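Local structure of exoribonuclease II, mitochondrial (Candida glabrata, 6F3H) at residues R63-K68 and L73-K78. The protein is a mitochondrial RNB-family exoribonuclease that degrades RNA in the 3' to 5' direction as the nuclease component of the mtEXO degradosome. The protein carries 1 engineered substitution. Sequence-based numbering, arbitrary orientation.
Sequences RYTFAK and LVYAMK
The guanidinium of R63 has CB of Y75 above the centre of one face, with CZ 3.7 Å from that carbon. Its plane is tilted 28° from the phenol ring as the two side chains cross at about a right angle. The F66 ring turns an edge to the backbone of the partner strand, meeting O of V74 and O of A76 in its plane, while its CE1 touches CB of A76 at 3.9 Å. Y64 reaches CB of K78 through CE1, the two side chains running side by side. T65 lies alongside Y75: its OG1 sits beside the backbone N (chi1 -44°) and CG2 anti to it, which brings both branches to 3.4 Å from Y75 CE1. Farther along this face, CD2 of L73 packs on CB of A67. Paired backbone hydrogen bonds join Y64 with A76 and F66 with V74 in antiparallel register, a beta hairpin whose strands run at 148° to each other, N-to-C direction against N-to-C direction. The 73-76 strand forms one border of a five-stranded antiparallel sheet, far from the magnesium site. Strand 64-68 continues the sheet through backbone bonds of T65 and A67 to strand 50-54, and F66 and V74 both pack against L42 of strand 39-42.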
loop_
_atom_site.group_PDB
_atom_site.type_symbol
_atom_site.label_atom_id
_atom_site.label_comp_id
_atom_site.label_asym_id
_atom_site.label_seq_id
_atom_site.Cartn_x
_atom_site.Cartn_y
_atom_site.Cartn_z
ATOM N N ARG A 63 8.823 -3.155 -22.124
ATOM C CA ARG A 63 8.849 -4.437 -21.446
ATOM C C ARG A 63 10.246 -5.012 -21.347
ATOM O O ARG A 63 11.118 -4.789 -22.193
ATOM C CB ARG A 63 7.938 -5.461 -22.099
ATOM C CG ARG A 63 6.583 -4.938 -22.327
ATOM C CD ARG A 63 5.898 -5.827 -23.277
ATOM N NE ARG A 63 6.500 -5.733 -24.589
ATOM C CZ ARG A 63 6.136 -6.500 -25.605
ATOM N NH1 ARG A 63 5.188 -7.428 -25.444
ATOM N NH2 ARG A 63 6.744 -6.350 -26.771
ATOM N N TYR A 64 10.423 -5.795 -20.302
ATOM C CA TYR A 64 11.647 -6.512 -20.101
ATOM C C TYR A 64 11.626 -7.781 -20.910
ATOM O O TYR A 64 10.575 -8.359 -21.182
ATOM C CB TYR A 64 11.805 -6.855 -18.640
ATOM C CG TYR A 64 12.120 -5.666 -17.797
ATOM C CD1 TYR A 64 11.137 -4.748 -17.453
ATOM C CD2 TYR A 64 13.407 -5.455 -17.343
ATOM C CE1 TYR A 64 11.439 -3.645 -16.670
ATOM C CE2 TYR A 64 13.713 -4.376 -16.567
ATOM C CZ TYR A 64 12.738 -3.468 -16.225
ATOM O OH TYR A 64 13.099 -2.391 -15.433
ATOM N N THR A 65 12.812 -8.254 -21.232
ATOM C CA THR A 65 12.950 -9.505 -21.938
ATOM C C THR A 65 13.438 -10.529 -20.947
ATOM O O THR A 65 14.429 -10.305 -20.250
ATOM C CB THR A 65 13.932 -9.393 -23.078
ATOM O OG1 THR A 65 13.687 -8.170 -23.785
ATOM C CG2 THR A 65 13.778 -10.575 -23.981
ATOM N N PHE A 66 12.719 -11.617 -20.854
ATOM C CA PHE A 66 13.104 -12.710 -19.997
ATOM C C PHE A 66 13.328 -13.931 -20.859
ATOM O O PHE A 66 12.701 -14.083 -21.903
ATOM C CB PHE A 66 12.045 -12.992 -18.987
ATOM C CG PHE A 66 11.682 -11.828 -18.194
ATOM C CD1 PHE A 66 10.838 -10.862 -18.702
ATOM C CD2 PHE A 66 12.181 -11.688 -16.923
ATOM C CE1 PHE A 66 10.490 -9.778 -17.937
ATOM C CE2 PHE A 66 11.848 -10.618 -16.156
ATOM C CZ PHE A 66 10.998 -9.655 -16.661
ATOM N N ALA A 67 14.209 -14.810 -20.410
ATOM C CA ALA A 67 14.507 -16.027 -21.135
ATOM C C ALA A 67 14.079 -17.226 -20.300
ATOM O O ALA A 67 14.348 -17.278 -19.096
ATOM C CB ALA A 67 15.993 -16.087 -21.456
ATOM N N LYS A 68 13.393 -18.177 -20.934
ATOM C CA LYS A 68 13.060 -19.431 -20.275
ATOM C C LYS A 68 14.191 -20.454 -20.361
ATOM O O LYS A 68 15.201 -20.287 -21.054
ATOM C CB LYS A 68 11.791 -20.093 -20.816
ATOM C CG LYS A 68 10.469 -19.357 -20.731
ATOM C CD LYS A 68 9.364 -20.420 -20.693
ATOM C CE LYS A 68 8.074 -19.998 -21.378
ATOM N NZ LYS A 68 6.907 -20.622 -20.672
ATOM N N LEU A 73 12.263 -16.701 -25.323
ATOM C CA LEU A 73 12.180 -15.414 -24.638
ATOM C C LEU A 73 10.743 -15.106 -24.223
ATOM O O LEU A 73 9.784 -15.694 -24.732
ATOM C CB LEU A 73 12.708 -14.279 -25.525
ATOM C CG LEU A 73 14.095 -14.477 -26.138
ATOM C CD1 LEU A 73 14.553 -13.216 -26.874
ATOM C CD2 LEU A 73 15.083 -14.880 -25.064
ATOM N N VAL A 74 10.605 -14.221 -23.238
ATOM C CA VAL A 74 9.311 -13.674 -22.858
ATOM C C VAL A 74 9.485 -12.189 -22.570
ATOM O O VAL A 74 10.444 -11.786 -21.900
ATOM C CB VAL A 74 8.687 -14.403 -21.651
ATOM C CG1 VAL A 74 7.498 -13.640 -21.120
ATOM C CG2 VAL A 74 8.246 -15.785 -22.041
ATOM N N TYR A 75 8.585 -11.373 -23.123
ATOM C CA TYR A 75 8.559 -9.934 -22.902
ATOM C C TYR A 75 7.431 -9.645 -21.940
ATOM O O TYR A 75 6.290 -10.045 -22.189
ATOM C CB TYR A 75 8.337 -9.186 -24.201
ATOM C CG TYR A 75 9.373 -9.531 -25.212
ATOM C CD1 TYR A 75 10.622 -8.921 -25.204
ATOM C CD2 TYR A 75 9.117 -10.492 -26.165
ATOM C CE1 TYR A 75 11.570 -9.240 -26.156
ATOM C CE2 TYR A 75 10.052 -10.831 -27.105
ATOM C CZ TYR A 75 11.283 -10.203 -27.102
ATOM O OH TYR A 75 12.235 -10.534 -28.047
ATOM N N ALA A 76 7.739 -8.974 -20.842
ATOM C CA ALA A 76 6.717 -8.816 -19.831
ATOM C C ALA A 76 6.906 -7.511 -19.097
ATOM O O ALA A 76 8.012 -6.974 -19.015
ATOM C CB ALA A 76 6.723 -9.971 -18.828
HETATM N N MSE A 77 5.798 -7.015 -18.562
HETATM C CA MSE A 77 5.812 -5.853 -17.707
HETATM C C MSE A 77 6.563 -6.169 -16.457
HETATM O O MSE A 77 6.386 -7.222 -15.864
HETATM C CB MSE A 77 4.395 -5.403 -17.349
HETATM C CG MSE A 77 3.737 -4.584 -18.434
HETATM SE SE MSE A 77 5.012 -3.372 -19.290
HETATM C CE MSE A 77 3.950 -2.841 -20.850
ATOM N N LYS A 78 7.394 -5.226 -16.057
ATOM C CA LYS A 78 8.068 -5.286 -14.778
ATOM C C LYS A 78 7.194 -5.895 -13.690
ATOM O O LYS A 78 7.669 -6.696 -12.891
ATOM C CB LYS A 78 8.490 -3.873 -14.399
ATOM C CG LYS A 78 8.985 -3.733 -12.999
ATOM C CD LYS A 78 9.188 -2.252 -12.669
ATOM C CE LYS A 78 7.979 -1.625 -11.948
ATOM N NZ LYS A 78 8.179 -1.462 -10.463
#